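Side-chain contacts in acetate kinase (Entamoeba histolytica, PDB 4H0O), which is a pyrophosphate-dependent acetate kinase of the ASKHA superfamily, interconverting acetate and acetyl phosphate: residues T27-C32 and D389-I394; Q163-Y168 and M321-G326; L186-V191 and I206-L211. One frame throughout, in Å; residues are numbered along the deposited sequence.

Contact 1: T27-C32 and D389-I394; sequences TYKVFC and DEELVI
Glu391, Phe31 and Lys29 carry this strand-to-helix contact. Glu391 buries the most surface, and its aliphatic part meets both strand residues. Its CB lies at the edge of the Phe31 ring, near the ring plane, 3.8 Å from Phe31 CZ. One atom further out, Glu391 CG sits 3.5 Å from Lys29 CD. The Lys29 chain crosses the glutamate at about a right angle. The contact there is between methylene groups, because Lys29 is extended as far as CE and bends only at its last torsion (chi4 -66°). Lys29 NZ therefore stops 5.2 Å from Glu391 OE1, too far for a salt bridge, although the opposite charges may still attract weakly.

A bend at chi2 leaves the Glu391 carboxylate nearly coplanar with the Phe31 ring, the planes 17° apart. Glu391 OE2 accepts a hydrogen bond from Asn20. Asn20 and Glu390, the residue just before Glu391, are predicted magnesium ligands, so the contact adjoins the probable metal site. Leu392 adds an apolar touch, with its CD2 3.7 Å from Phe31 CE1.

Asp389 is the N-cap of the helix. Its OD2 accepts from Leu392 N at 3.2 Å in a nearly straight bond, and weakly from Glu391 N. This secures the first turn, which presents Glu391 and Leu392 to the strand.

Strand 26-31 lies between strands 16-21 and 36-44 in the sheet. The segments 27-31 and 390-394 run at 56° to each other, with Ile394 resting on Ile18 of strand 16-21. Val393 and Leu392 touch helix 185-195.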
ATOM      1  N   THR B  27      23.691  -3.222 -26.085  1.00 34.81           N
ATOM      2  CA  THR B  27      25.052  -3.252 -25.558  1.00 44.18           C
ATOM      3  C   THR B  27      25.431  -4.676 -25.166  1.00 38.16           C
ATOM      4  O   THR B  27      24.558  -5.525 -24.972  1.00 37.26           O
ATOM      5  CB  THR B  27      25.221  -2.327 -24.339  1.00 37.02           C
ATOM      6  OG1 THR B  27      24.479  -2.852 -23.232  1.00 37.67           O
ATOM      7  CG2 THR B  27      24.727  -0.926 -24.659  1.00 41.25           C
ATOM      8  N   TYR B  28      26.731  -4.936 -25.047  1.00 38.87           N
ATOM      9  CA  TYR B  28      27.204  -6.262 -24.661  1.00 38.83           C
ATOM     10  C   TYR B  28      28.512  -6.178 -23.892  1.00 38.48           C
ATOM     11  O   TYR B  28      29.253  -5.202 -24.010  1.00 33.35           O
ATOM     12  CB  TYR B  28      27.395  -7.161 -25.890  1.00 35.12           C
ATOM     13  CG  TYR B  28      28.697  -6.931 -26.634  1.00 40.22           C
ATOM     14  CD1 TYR B  28      28.785  -5.978 -27.640  1.00 37.52           C
ATOM     15  CD2 TYR B  28      29.834  -7.680 -26.342  1.00 39.39           C
ATOM     16  CE1 TYR B  28      29.965  -5.773 -28.327  1.00 42.09           C
ATOM     17  CE2 TYR B  28      31.021  -7.476 -27.017  1.00 43.93           C
ATOM     18  CZ  TYR B  28      31.080  -6.524 -28.009  1.00 45.58           C
ATOM     19  OH  TYR B  28      32.258  -6.323 -28.687  1.00 40.37           O
ATOM     20  N   LYS B  29      28.796  -7.217 -23.117  1.00 41.73           N
ATOM     21  CA  LYS B  29      30.089  -7.358 -22.468  1.00 44.80           C
ATOM     22  C   LYS B  29      30.530  -8.814 -22.543  1.00 44.82           C
ATOM     23  O   LYS B  29      29.694  -9.720 -22.590  1.00 38.05           O
ATOM     24  CB  LYS B  29      30.019  -6.903 -21.008  1.00 52.05           C
ATOM     25  CG  LYS B  29      29.839  -5.405 -20.812  1.00 50.24           C
ATOM     26  CD  LYS B  29      29.980  -5.027 -19.341  1.00 63.06           C
ATOM     27  CE  LYS B  29      29.698  -3.549 -19.104  1.00 66.02           C
ATOM     28  NZ  LYS B  29      30.708  -2.668 -19.755  1.00 74.84           N
ATOM     29  N   VAL B  30      31.840  -9.036 -22.572  1.00 37.37           N
ATOM     30  CA  VAL B  30      32.382 -10.386 -22.488  1.00 39.65           C
ATOM     31  C   VAL B  30      33.242 -10.498 -21.234  1.00 43.61           C
ATOM     32  O   VAL B  30      34.089  -9.639 -20.976  1.00 42.33           O
ATOM     33  CB  VAL B  30      33.214 -10.762 -23.733  1.00 45.27           C
ATOM     34  CG1 VAL B  30      33.723 -12.194 -23.618  1.00 35.79           C
ATOM     35  CG2 VAL B  30      32.382 -10.606 -24.992  1.00 36.19           C
ATOM     36  N   PHE B  31      33.013 -11.547 -20.449  1.00 40.31           N
ATOM     37  CA  PHE B  31      33.765 -11.739 -19.214  1.00 43.98           C
ATOM     38  C   PHE B  31      34.701 -12.942 -19.278  1.00 41.87           C
ATOM     39  O   PHE B  31      34.347 -13.995 -19.816  1.00 43.66           O
ATOM     40  CB  PHE B  31      32.818 -11.898 -18.019  1.00 41.77           C
ATOM     41  CG  PHE B  31      32.038 -10.658 -17.690  1.00 49.90           C
ATOM     42  CD1 PHE B  31      32.552  -9.705 -16.823  1.00 44.42           C
ATOM     43  CD2 PHE B  31      30.782 -10.450 -18.237  1.00 45.80           C
ATOM     44  CE1 PHE B  31      31.828  -8.565 -16.514  1.00 47.28           C
ATOM     45  CE2 PHE B  31      30.053  -9.314 -17.934  1.00 45.58           C
ATOM     46  CZ  PHE B  31      30.577  -8.370 -17.072  1.00 47.05           C
ATOM     47  N   CYS B  32      35.898 -12.770 -18.726  1.00 49.85           N
ATOM     48  CA  CYS B  32      36.813 -13.879 -18.494  1.00 49.89           C
ATOM     49  C   CYS B  32      37.363 -13.744 -17.079  1.00 51.35           C
ATOM     50  O   CYS B  32      38.133 -12.824 -16.793  1.00 53.80           O
ATOM     51  CB  CYS B  32      37.953 -13.874 -19.513  1.00 49.88           C
ATOM     52  SG  CYS B  32      38.965 -15.373 -19.490  1.00 57.53           S
ATOM     53  N   ASP B 389      25.519  -3.972 -10.299  1.00 34.05           N
ATOM     54  CA  ASP B 389      25.779  -3.714 -11.716  1.00 41.03           C
ATOM     55  C   ASP B 389      25.077  -4.735 -12.610  1.00 34.46           C
ATOM     56  O   ASP B 389      25.229  -5.946 -12.423  1.00 40.26           O
ATOM     57  CB  ASP B 389      27.285  -3.706 -12.000  1.00 44.06           C
ATOM     58  CG  ASP B 389      27.600  -3.720 -13.488  1.00 51.14           C
ATOM     59  OD1 ASP B 389      27.659  -2.633 -14.102  1.00 63.13           O
ATOM     60  OD2 ASP B 389      27.797  -4.822 -14.046  1.00 59.37           O
ATOM     61  N   GLU B 390      24.306  -4.228 -13.570  1.00 35.11           N
ATOM     62  CA  GLU B 390      23.462  -5.044 -14.441  1.00 44.26           C
ATOM     63  C   GLU B 390      24.137  -6.279 -15.039  1.00 38.11           C
ATOM     64  O   GLU B 390      23.552  -7.363 -15.049  1.00 42.15           O
ATOM     65  CB  GLU B 390      22.900  -4.192 -15.581  1.00 49.20           C
ATOM     66  CG  GLU B 390      21.924  -3.113 -15.155  1.00 61.20           C
ATOM     67  CD  GLU B 390      21.209  -2.487 -16.338  1.00 71.40           C
ATOM     68  OE1 GLU B 390      20.073  -2.912 -16.640  1.00 67.95           O
ATOM     69  OE2 GLU B 390      21.786  -1.574 -16.969  1.00 67.33           O
ATOM     70  N   GLU B 391      25.355  -6.116 -15.544  1.00 36.61           N
ATOM     71  CA  GLU B 391      26.037  -7.213 -16.230  1.00 41.14           C
ATOM     72  C   GLU B 391      26.496  -8.303 -15.272  1.00 37.81           C
ATOM     73  O   GLU B 391      26.323  -9.491 -15.553  1.00 31.80           O
ATOM     74  CB  GLU B 391      27.212  -6.700 -17.064  1.00 42.38           C
ATOM     75  CG  GLU B 391      26.791  -6.045 -18.367  1.00 50.30           C
ATOM     76  CD  GLU B 391      26.055  -4.740 -18.152  1.00 61.75           C
ATOM     77  OE1 GLU B 391      26.394  -4.013 -17.193  1.00 55.60           O
ATOM     78  OE2 GLU B 391      25.130  -4.447 -18.939  1.00 70.74           O
ATOM     79  N   LEU B 392      27.076  -7.898 -14.144  1.00 35.26           N
ATOM     80  CA  LEU B 392      27.515  -8.847 -13.125  1.00 40.67           C
ATOM     81  C   LEU B 392      26.329  -9.657 -12.607  1.00 32.03           C
ATOM     82  O   LEU B 392      26.469 -10.837 -12.284  1.00 36.68           O
ATOM     83  CB  LEU B 392      28.202  -8.121 -11.966  1.00 36.54           C
ATOM     84  CG  LEU B 392      29.430  -7.279 -12.316  1.00 43.93           C
ATOM     85  CD1 LEU B 392      30.047  -6.665 -11.066  1.00 38.83           C
ATOM     86  CD2 LEU B 392      30.458  -8.111 -13.060  1.00 43.20           C
ATOM     87  N   VAL B 393      25.164  -9.015 -12.543  1.00 31.71           N
ATOM     88  CA  VAL B 393      23.935  -9.664 -12.088  1.00 36.81           C
ATOM     89  C   VAL B 393      23.539 -10.832 -12.994  1.00 33.79           C
ATOM     90  O   VAL B 393      23.194 -11.913 -12.512  1.00 39.03           O
ATOM     91  CB  VAL B 393      22.772  -8.654 -11.992  1.00 40.25           C
ATOM     92  CG1 VAL B 393      21.451  -9.370 -11.820  1.00 31.56           C
ATOM     93  CG2 VAL B 393      22.999  -7.692 -10.838  1.00 34.19           C
ATOM     94  N   ILE B 394      23.596 -10.611 -14.304  1.00 38.37           N
ATOM     95  CA  ILE B 394      23.294 -11.664 -15.272  1.00 34.53           C
ATOM     96  C   ILE B 394      24.418 -12.699 -15.297  1.00 39.86           C
ATOM     97  O   ILE B 394      24.166 -13.900 -15.430  1.00 41.53           O
ATOM     98  CB  ILE B 394      23.083 -11.091 -16.688  1.00 38.94           C
ATOM     99  CG1 ILE B 394      21.965 -10.047 -16.677  1.00 33.61           C
ATOM    100  CG2 ILE B 394      22.765 -12.200 -17.683  1.00 29.99           C
ATOM    101  CD1 ILE B 394      21.793  -9.323 -17.997  1.00 40.71           C
TER

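Contact 2: Q163-Y168 and M321-G326; sequences QAERTY and MVEIGG
Glu165 and Glu323 make a close carboxylate-to-carboxylate contact between the short helix 163-166 and the C-terminal end of the long helix 299-324. It lies near the dimer interface and away from the predicted catalytic residues. Glu165 OE1 and Glu323 OE1 are 2.9 Å apart. Both are acceptors as modelled, so the pair is not counted as a hydrogen bond. At this distance two full negative charges would repel. One carboxylate may therefore be protonated, which would let the two oxygens share a proton. Asp228 brings a third acidic group close to Glu323 OE1, which might favour such a shift.

The two side chains run past each other in opposite directions. Glu323, extended beyond CG (chi2 -174°), reaches out from its helix. Glu165, bent at chi2 (-81°), comes to meet it. The carboxylate planes are 27° apart, close to coplanar. The backbones stay well separated, with the CA atoms of Glu165 and Glu323 9.5 Å apart.

Just past Glu323 the helix ends in a Schellman motif. Gly325, with positive phi, is the C-prime residue, and Gly326 N bonds to Met321 O at 2.9 Å.

Strand 225-229 borders the pair, with Glu165 touching Phe227 and Asp228. Met321 and Ile324 pack on Ile207 of strand 205-211. Lys315 of the second subunit packs against Glu323.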
ATOM      1  N   GLN B 163       1.111 -18.093  -1.249  1.00 39.37           N
ATOM      2  CA  GLN B 163      -0.162 -17.696  -1.853  1.00 41.60           C
ATOM      3  C   GLN B 163      -0.814 -16.501  -1.160  1.00 39.80           C
ATOM      4  O   GLN B 163      -1.289 -15.579  -1.821  1.00 40.87           O
ATOM      5  CB  GLN B 163      -1.139 -18.877  -1.880  1.00 39.34           C
ATOM      6  CG  GLN B 163      -2.494 -18.543  -2.508  1.00 42.94           C
ATOM      7  CD  GLN B 163      -3.482 -19.694  -2.438  1.00 53.80           C
ATOM      8  OE1 GLN B 163      -3.296 -20.643  -1.676  1.00 54.00           O
ATOM      9  NE2 GLN B 163      -4.542 -19.614  -3.236  1.00 38.56           N
ATOM     10  N   ALA B 164      -0.827 -16.518   0.168  1.00 39.74           N
ATOM     11  CA  ALA B 164      -1.446 -15.448   0.945  1.00 41.69           C
ATOM     12  C   ALA B 164      -0.809 -14.087   0.677  1.00 44.91           C
ATOM     13  O   ALA B 164      -1.472 -13.051   0.780  1.00 48.11           O
ATOM     14  CB  ALA B 164      -1.392 -15.774   2.430  1.00 34.20           C
ATOM     15  N   GLU B 165       0.478 -14.094   0.337  1.00 36.75           N
ATOM     16  CA  GLU B 165       1.217 -12.859   0.097  1.00 34.50           C
ATOM     17  C   GLU B 165       1.113 -12.420  -1.365  1.00 36.79           C
ATOM     18  O   GLU B 165       1.365 -11.259  -1.690  1.00 36.58           O
ATOM     19  CB  GLU B 165       2.688 -13.042   0.482  1.00 41.30           C
ATOM     20  CG  GLU B 165       2.918 -13.959   1.678  1.00 54.33           C
ATOM     21  CD  GLU B 165       2.695 -13.261   3.004  1.00 62.54           C
ATOM     22  OE1 GLU B 165       3.155 -12.108   3.154  1.00 69.22           O
ATOM     23  OE2 GLU B 165       2.060 -13.861   3.898  1.00 54.54           O
ATOM     24  N   ARG B 166       0.747 -13.354  -2.241  1.00 29.11           N
ATOM     25  CA  ARG B 166       0.595 -13.064  -3.667  1.00 31.74           C
ATOM     26  C   ARG B 166      -0.848 -12.734  -4.021  1.00 35.03           C
ATOM     27  O   ARG B 166      -1.140 -12.316  -5.147  1.00 32.57           O
ATOM     28  CB  ARG B 166       1.036 -14.260  -4.518  1.00 33.50           C
ATOM     29  CG  ARG B 166       2.513 -14.601  -4.462  1.00 42.97           C
ATOM     30  CD  ARG B 166       2.844 -15.754  -5.404  1.00 46.50           C
ATOM     31  NE  ARG B 166       2.667 -15.390  -6.809  1.00 51.79           N
ATOM     32  CZ  ARG B 166       2.465 -16.261  -7.793  1.00 54.17           C
ATOM     33  NH1 ARG B 166       2.406 -17.560  -7.532  1.00 54.54           N
ATOM     34  NH2 ARG B 166       2.315 -15.831  -9.038  1.00 49.69           N
ATOM     35  N   THR B 167      -1.746 -12.926  -3.057  1.00 28.97           N
ATOM     36  CA  THR B 167      -3.187 -12.853  -3.312  1.00 29.61           C
ATOM     37  C   THR B 167      -3.825 -11.529  -2.898  1.00 30.31           C
ATOM     38  O   THR B 167      -3.706 -11.101  -1.746  1.00 31.65           O
ATOM     39  CB  THR B 167      -3.936 -13.991  -2.586  1.00 37.13           C
ATOM     40  OG1 THR B 167      -3.425 -15.256  -3.022  1.00 38.87           O
ATOM     41  CG2 THR B 167      -5.431 -13.923  -2.870  1.00 36.79           C
ATOM     42  N   TYR B 168      -4.518 -10.892  -3.839  1.00 35.25           N
ATOM     43  CA  TYR B 168      -5.299  -9.700  -3.534  1.00 36.65           C
ATOM     44  C   TYR B 168      -6.712 -10.086  -3.096  1.00 32.17           C
ATOM     45  O   TYR B 168      -7.291 -11.048  -3.605  1.00 34.91           O
ATOM     46  CB  TYR B 168      -5.340  -8.765  -4.743  1.00 32.42           C
ATOM     47  CG  TYR B 168      -4.002  -8.145  -5.066  1.00 33.88           C
ATOM     48  CD1 TYR B 168      -3.459  -7.161  -4.249  1.00 31.91           C
ATOM     49  CD2 TYR B 168      -3.280  -8.539  -6.187  1.00 35.92           C
ATOM     50  CE1 TYR B 168      -2.237  -6.589  -4.533  1.00 30.26           C
ATOM     51  CE2 TYR B 168      -2.052  -7.970  -6.481  1.00 38.14           C
ATOM     52  CZ  TYR B 168      -1.537  -6.995  -5.649  1.00 38.48           C
ATOM     53  OH  TYR B 168      -0.321  -6.419  -5.927  1.00 37.94           O
ATOM     54  N   MET B 321       8.738  -5.284   7.492  1.00 25.17           N
ATOM     55  CA  MET B 321       9.396  -5.689   8.732  1.00 29.21           C
ATOM     56  C   MET B 321       8.476  -6.553   9.596  1.00 34.96           C
ATOM     57  O   MET B 321       8.892  -7.595  10.112  1.00 30.90           O
ATOM     58  CB  MET B 321       9.848  -4.455   9.514  1.00 28.48           C
ATOM     59  CG  MET B 321      10.565  -4.769  10.814  1.00 28.52           C
ATOM     60  SD  MET B 321      11.232  -3.276  11.580  1.00 34.83           S
ATOM     61  CE  MET B 321       9.728  -2.333  11.846  1.00 38.83           C
ATOM     62  N   VAL B 322       7.228  -6.116   9.743  1.00 31.91           N
ATOM     63  CA  VAL B 322       6.247  -6.862  10.524  1.00 35.37           C
ATOM     64  C   VAL B 322       5.926  -8.200   9.860  1.00 30.78           C
ATOM     65  O   VAL B 322       5.751  -9.213  10.540  1.00 37.24           O
ATOM     66  CB  VAL B 322       4.961  -6.041  10.750  1.00 32.38           C
ATOM     67  CG1 VAL B 322       3.914  -6.865  11.480  1.00 29.14           C
ATOM     68  CG2 VAL B 322       5.271  -4.788  11.548  1.00 25.23           C
ATOM     69  N   GLU B 323       5.876  -8.207   8.530  1.00 32.24           N
ATOM     70  CA  GLU B 323       5.583  -9.428   7.780  1.00 35.43           C
ATOM     71  C   GLU B 323       6.633 -10.517   7.972  1.00 30.06           C
ATOM     72  O   GLU B 323       6.294 -11.691   8.121  1.00 44.21           O
ATOM     73  CB  GLU B 323       5.472  -9.130   6.288  1.00 31.15           C
ATOM     74  CG  GLU B 323       4.188  -8.464   5.859  1.00 42.70           C
ATOM     75  CD  GLU B 323       4.105  -8.332   4.353  1.00 58.20           C
ATOM     76  OE1 GLU B 323       3.838  -9.353   3.683  1.00 60.32           O
ATOM     77  OE2 GLU B 323       4.324  -7.213   3.840  1.00 61.01           O
ATOM     78  N   ILE B 324       7.904 -10.123   7.946  1.00 28.37           N
ATOM     79  CA  ILE B 324       9.008 -11.075   8.043  1.00 31.66           C
ATOM     80  C   ILE B 324       9.428 -11.335   9.489  1.00 25.47           C
ATOM     81  O   ILE B 324      10.260 -12.204   9.755  1.00 39.14           O
ATOM     82  CB  ILE B 324      10.233 -10.622   7.213  1.00 33.13           C
ATOM     83  CG1 ILE B 324      10.864  -9.361   7.814  1.00 34.28           C
ATOM     84  CG2 ILE B 324       9.839 -10.401   5.753  1.00 24.21           C
ATOM     85  CD1 ILE B 324      12.074  -8.855   7.034  1.00 28.83           C
ATOM     86  N   GLY B 325       8.859 -10.570  10.418  1.00 32.38           N
ATOM     87  CA  GLY B 325       9.066 -10.807  11.837  1.00 33.72           C
ATOM     88  C   GLY B 325      10.268 -10.111  12.452  1.00 33.84           C
ATOM     89  O   GLY B 325      10.782 -10.558  13.482  1.00 40.77           O
ATOM     90  N   GLY B 326      10.720  -9.021  11.839  1.00 38.86           N
ATOM     91  CA  GLY B 326      11.862  -8.292  12.365  1.00 32.49           C
ATOM     92  C   GLY B 326      12.779  -7.719  11.299  1.00 32.57           C
ATOM     93  O   GLY B 326      12.452  -7.737  10.111  1.00 32.38           O
TER

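Contact 3: L186-V191 and I206-L211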
ATOM      1  N   LEU B 186      16.424 -10.424 -10.027  1.00 32.32           N
ATOM      2  CA  LEU B 186      17.829 -10.706 -10.302  1.00 34.90           C
ATOM      3  C   LEU B 186      18.754  -9.814  -9.476  1.00 32.64           C
ATOM      4  O   LEU B 186      19.787 -10.264  -8.976  1.00 30.37           O
ATOM      5  CB  LEU B 186      18.110 -10.538 -11.797  1.00 24.19           C
ATOM      6  CG  LEU B 186      17.396 -11.528 -12.719  1.00 34.80           C
ATOM      7  CD1 LEU B 186      17.557 -11.133 -14.183  1.00 30.19           C
ATOM      8  CD2 LEU B 186      17.926 -12.931 -12.487  1.00 30.28           C
ATOM      9  N   SER B 187      18.375  -8.548  -9.337  1.00 30.40           N
ATOM     10  CA  SER B 187      19.106  -7.604  -8.498  1.00 33.16           C
ATOM     11  C   SER B 187      19.130  -8.074  -7.037  1.00 33.64           C
ATOM     12  O   SER B 187      20.179  -8.068  -6.385  1.00 29.25           O
ATOM     13  CB  SER B 187      18.462  -6.218  -8.612  1.00 34.37           C
ATOM     14  OG  SER B 187      19.038  -5.292  -7.712  1.00 32.33           O
ATOM     15  N   TYR B 188      17.973  -8.499  -6.540  1.00 30.35           N
ATOM     16  CA  TYR B 188      17.849  -8.975  -5.165  1.00 26.40           C
ATOM     17  C   TYR B 188      18.709 -10.207  -4.877  1.00 30.39           C
ATOM     18  O   TYR B 188      19.454 -10.225  -3.897  1.00 29.16           O
ATOM     19  CB  TYR B 188      16.379  -9.253  -4.824  1.00 24.33           C
ATOM     20  CG  TYR B 188      15.549  -7.999  -4.665  1.00 28.68           C
ATOM     21  CD1 TYR B 188      16.011  -6.938  -3.902  1.00 22.46           C
ATOM     22  CD2 TYR B 188      14.311  -7.874  -5.281  1.00 25.06           C
ATOM     23  CE1 TYR B 188      15.268  -5.791  -3.750  1.00 25.01           C
ATOM     24  CE2 TYR B 188      13.556  -6.726  -5.132  1.00 27.78           C
ATOM     25  CZ  TYR B 188      14.046  -5.688  -4.366  1.00 32.47           C
ATOM     26  OH  TYR B 188      13.319  -4.532  -4.207  1.00 27.49           O
ATOM     27  N   GLU B 189      18.612 -11.236  -5.718  1.00 33.55           N
ATOM     28  CA  GLU B 189      19.378 -12.457  -5.466  1.00 39.65           C
ATOM     29  C   GLU B 189      20.874 -12.261  -5.696  1.00 35.22           C
ATOM     30  O   GLU B 189      21.695 -12.988  -5.134  1.00 36.98           O
ATOM     31  CB  GLU B 189      18.831 -13.667  -6.241  1.00 40.74           C
ATOM     32  CG  GLU B 189      18.641 -13.469  -7.730  1.00 51.85           C
ATOM     33  CD  GLU B 189      17.891 -14.630  -8.369  1.00 58.92           C
ATOM     34  OE1 GLU B 189      18.214 -15.796  -8.049  1.00 46.15           O
ATOM     35  OE2 GLU B 189      16.977 -14.376  -9.186  1.00 48.02           O
ATOM     36  N   TYR B 190      21.232 -11.263  -6.498  1.00 35.69           N
ATOM     37  CA  TYR B 190      22.638 -10.909  -6.654  1.00 33.61           C
ATOM     38  C   TYR B 190      23.167 -10.266  -5.376  1.00 31.81           C
ATOM     39  O   TYR B 190      24.253 -10.607  -4.902  1.00 31.21           O
ATOM     40  CB  TYR B 190      22.851  -9.957  -7.829  1.00 31.51           C
ATOM     41  CG  TYR B 190      24.288  -9.491  -7.951  1.00 31.75           C
ATOM     42  CD1 TYR B 190      25.240 -10.281  -8.578  1.00 33.57           C
ATOM     43  CD2 TYR B 190      24.692  -8.263  -7.435  1.00 29.66           C
ATOM     44  CE1 TYR B 190      26.556  -9.865  -8.692  1.00 29.99           C
ATOM     45  CE2 TYR B 190      26.008  -7.842  -7.539  1.00 39.72           C
ATOM     46  CZ  TYR B 190      26.934  -8.648  -8.171  1.00 35.49           C
ATOM     47  OH  TYR B 190      28.240  -8.237  -8.285  1.00 42.82           O
ATOM     48  N   VAL B 191      22.404  -9.318  -4.838  1.00 29.30           N
ATOM     49  CA  VAL B 191      22.789  -8.618  -3.617  1.00 29.50           C
ATOM     50  C   VAL B 191      22.874  -9.582  -2.436  1.00 28.73           C
ATOM     51  O   VAL B 191      23.857  -9.580  -1.695  1.00 28.96           O
ATOM     52  CB  VAL B 191      21.819  -7.462  -3.298  1.00 30.32           C
ATOM     53  CG1 VAL B 191      22.051  -6.943  -1.890  1.00 22.53           C
ATOM     54  CG2 VAL B 191      21.984  -6.337  -4.310  1.00 30.03           C
ATOM     55  N   ILE B 206      16.233  -9.631   6.260  1.00 34.39           N
ATOM     56  CA  ILE B 206      16.784  -8.563   5.442  1.00 34.75           C
ATOM     57  C   ILE B 206      15.679  -7.861   4.663  1.00 33.31           C
ATOM     58  O   ILE B 206      14.797  -8.515   4.099  1.00 30.24           O
ATOM     59  CB  ILE B 206      17.837  -9.122   4.460  1.00 34.95           C
ATOM     60  CG1 ILE B 206      18.914  -9.896   5.229  1.00 37.38           C
ATOM     61  CG2 ILE B 206      18.462  -8.011   3.636  1.00 23.86           C
ATOM     62  CD1 ILE B 206      20.002 -10.493   4.353  1.00 31.27           C
ATOM     63  N   ILE B 207      15.712  -6.530   4.664  1.00 25.59           N
ATOM     64  CA  ILE B 207      14.861  -5.748   3.779  1.00 29.13           C
ATOM     65  C   ILE B 207      15.763  -5.020   2.791  1.00 28.71           C
ATOM     66  O   ILE B 207      16.608  -4.206   3.182  1.00 29.44           O
ATOM     67  CB  ILE B 207      13.978  -4.736   4.545  1.00 29.52           C
ATOM     68  CG1 ILE B 207      12.937  -5.469   5.393  1.00 24.85           C
ATOM     69  CG2 ILE B 207      13.278  -3.795   3.574  1.00 25.84           C
ATOM     70  CD1 ILE B 207      11.999  -4.551   6.164  1.00 22.73           C
ATOM     71  N   ALA B 208      15.597  -5.328   1.509  1.00 30.35           N
ATOM     72  CA  ALA B 208      16.406  -4.708   0.467  1.00 25.76           C
ATOM     73  C   ALA B 208      15.598  -3.661  -0.286  1.00 29.13           C
ATOM     74  O   ALA B 208      14.419  -3.869  -0.576  1.00 32.41           O
ATOM     75  CB  ALA B 208      16.933  -5.754  -0.486  1.00 28.00           C
ATOM     76  N   CYS B 209      16.236  -2.543  -0.616  1.00 29.27           N
ATOM     77  CA  CYS B 209      15.567  -1.485  -1.364  1.00 29.36           C
ATOM     78  C   CYS B 209      16.250  -1.251  -2.710  1.00 30.25           C
ATOM     79  O   CYS B 209      17.352  -0.697  -2.774  1.00 27.64           O
ATOM     80  CB  CYS B 209      15.553  -0.188  -0.557  1.00 28.91           C
ATOM     81  SG  CYS B 209      14.890  -0.354   1.111  1.00 37.41           S
ATOM     82  N   HIS B 210      15.600  -1.690  -3.783  1.00 31.29           N
ATOM     83  CA  HIS B 210      16.086  -1.426  -5.130  1.00 25.58           C
ATOM     84  C   HIS B 210      15.570  -0.058  -5.559  1.00 29.42           C
ATOM     85  O   HIS B 210      14.470   0.060  -6.105  1.00 32.50           O
ATOM     86  CB  HIS B 210      15.597  -2.513  -6.093  1.00 25.14           C
ATOM     87  CG  HIS B 210      16.085  -2.358  -7.497  1.00 36.93           C
ATOM     88  ND1 HIS B 210      16.933  -3.256  -8.100  1.00 36.81           N
ATOM     89  CD2 HIS B 210      15.823  -1.405  -8.440  1.00 36.15           C
ATOM     90  CE1 HIS B 210      17.185  -2.873  -9.342  1.00 37.80           C
ATOM     91  NE2 HIS B 210      16.521  -1.750  -9.565  1.00 31.31           N
ATOM     92  N   LEU B 211      16.355   0.978  -5.290  1.00 27.23           N
ATOM     93  CA  LEU B 211      15.942   2.337  -5.612  1.00 30.80           C
ATOM     94  C   LEU B 211      16.553   2.761  -6.949  1.00 40.27           C
ATOM     95  O   LEU B 211      17.654   3.323  -7.003  1.00 38.70           O
ATOM     96  CB  LEU B 211      16.319   3.295  -4.477  1.00 26.84           C
ATOM     97  CG  LEU B 211      15.746   2.885  -3.114  1.00 31.20           C
ATOM     98  CD1 LEU B 211      15.938   3.967  -2.053  1.00 23.59           C
ATOM     99  CD2 LEU B 211      14.270   2.515  -3.243  1.00 27.93           C
TER
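Tyr188 and Ser187 of helix 185-195 pack against Ala208 and His210 of strand 205-211, a helix-on-sheet layer of the ribonuclease H-like fold. The two elements follow each other in the chain. Their short segments are 9.5 Å apart at closest approach and run at 130°.

The tight part is apolar and buried. The Tyr188 ring reaches obliquely across to the strand, and its CE1 lies 3.7 Å from Ala208 CB. The methyl group meets neither face nor edge squarely. Farther along the ring, Tyr188 OH is 3.6 Å from His210 CB. The hydroxyl finds its polar partner beyond the strand, in Ser217 of the adjacent strand 216-222. This bond anchors the hydroxyl end of the ring to the neighbouring strand.

Toward the helix C terminus the fit is looser. Val191 points at the strand, but its side chain stays 5.4 Å from it and turns instead to Thr333 and Ala386. At the other end, the partly exposed His210 borders the probable active site. Its ring stacks with His184, a predicted transition-state stabilizer.

Ser187 places His210 from the helix side. With OG opposite the backbone N (chi1 174°), the hydroxyl meets His210; it also bonds to Asn388 ND2. Ser187 OG and His210 ND1 are hydrogen-bonded at 3.0 Å, with the serine oxygen approaching the edge of the imidazole near its plane.

From the N terminus, the chain opens contact 1 at strand 26-31 and closes it only at helix 390-402, almost at the C terminus. Contact 2 opens at 163-168 and closes at 321-326, so it falls wholly within that span. Contact 3, from 186-191 to 206-211, is the innermost and shortest loop. The three loops nest without crossing. In space, contact 3 lies between the others and touches both. It meets contact 1 through helix 390-402 and contact 2 through the end of helix 299-324. Contacts 1 and 2 stay about 20 Å apart at their nearest atoms. Together they join the N-terminal sheet, the second sheet and the dimer-side helices.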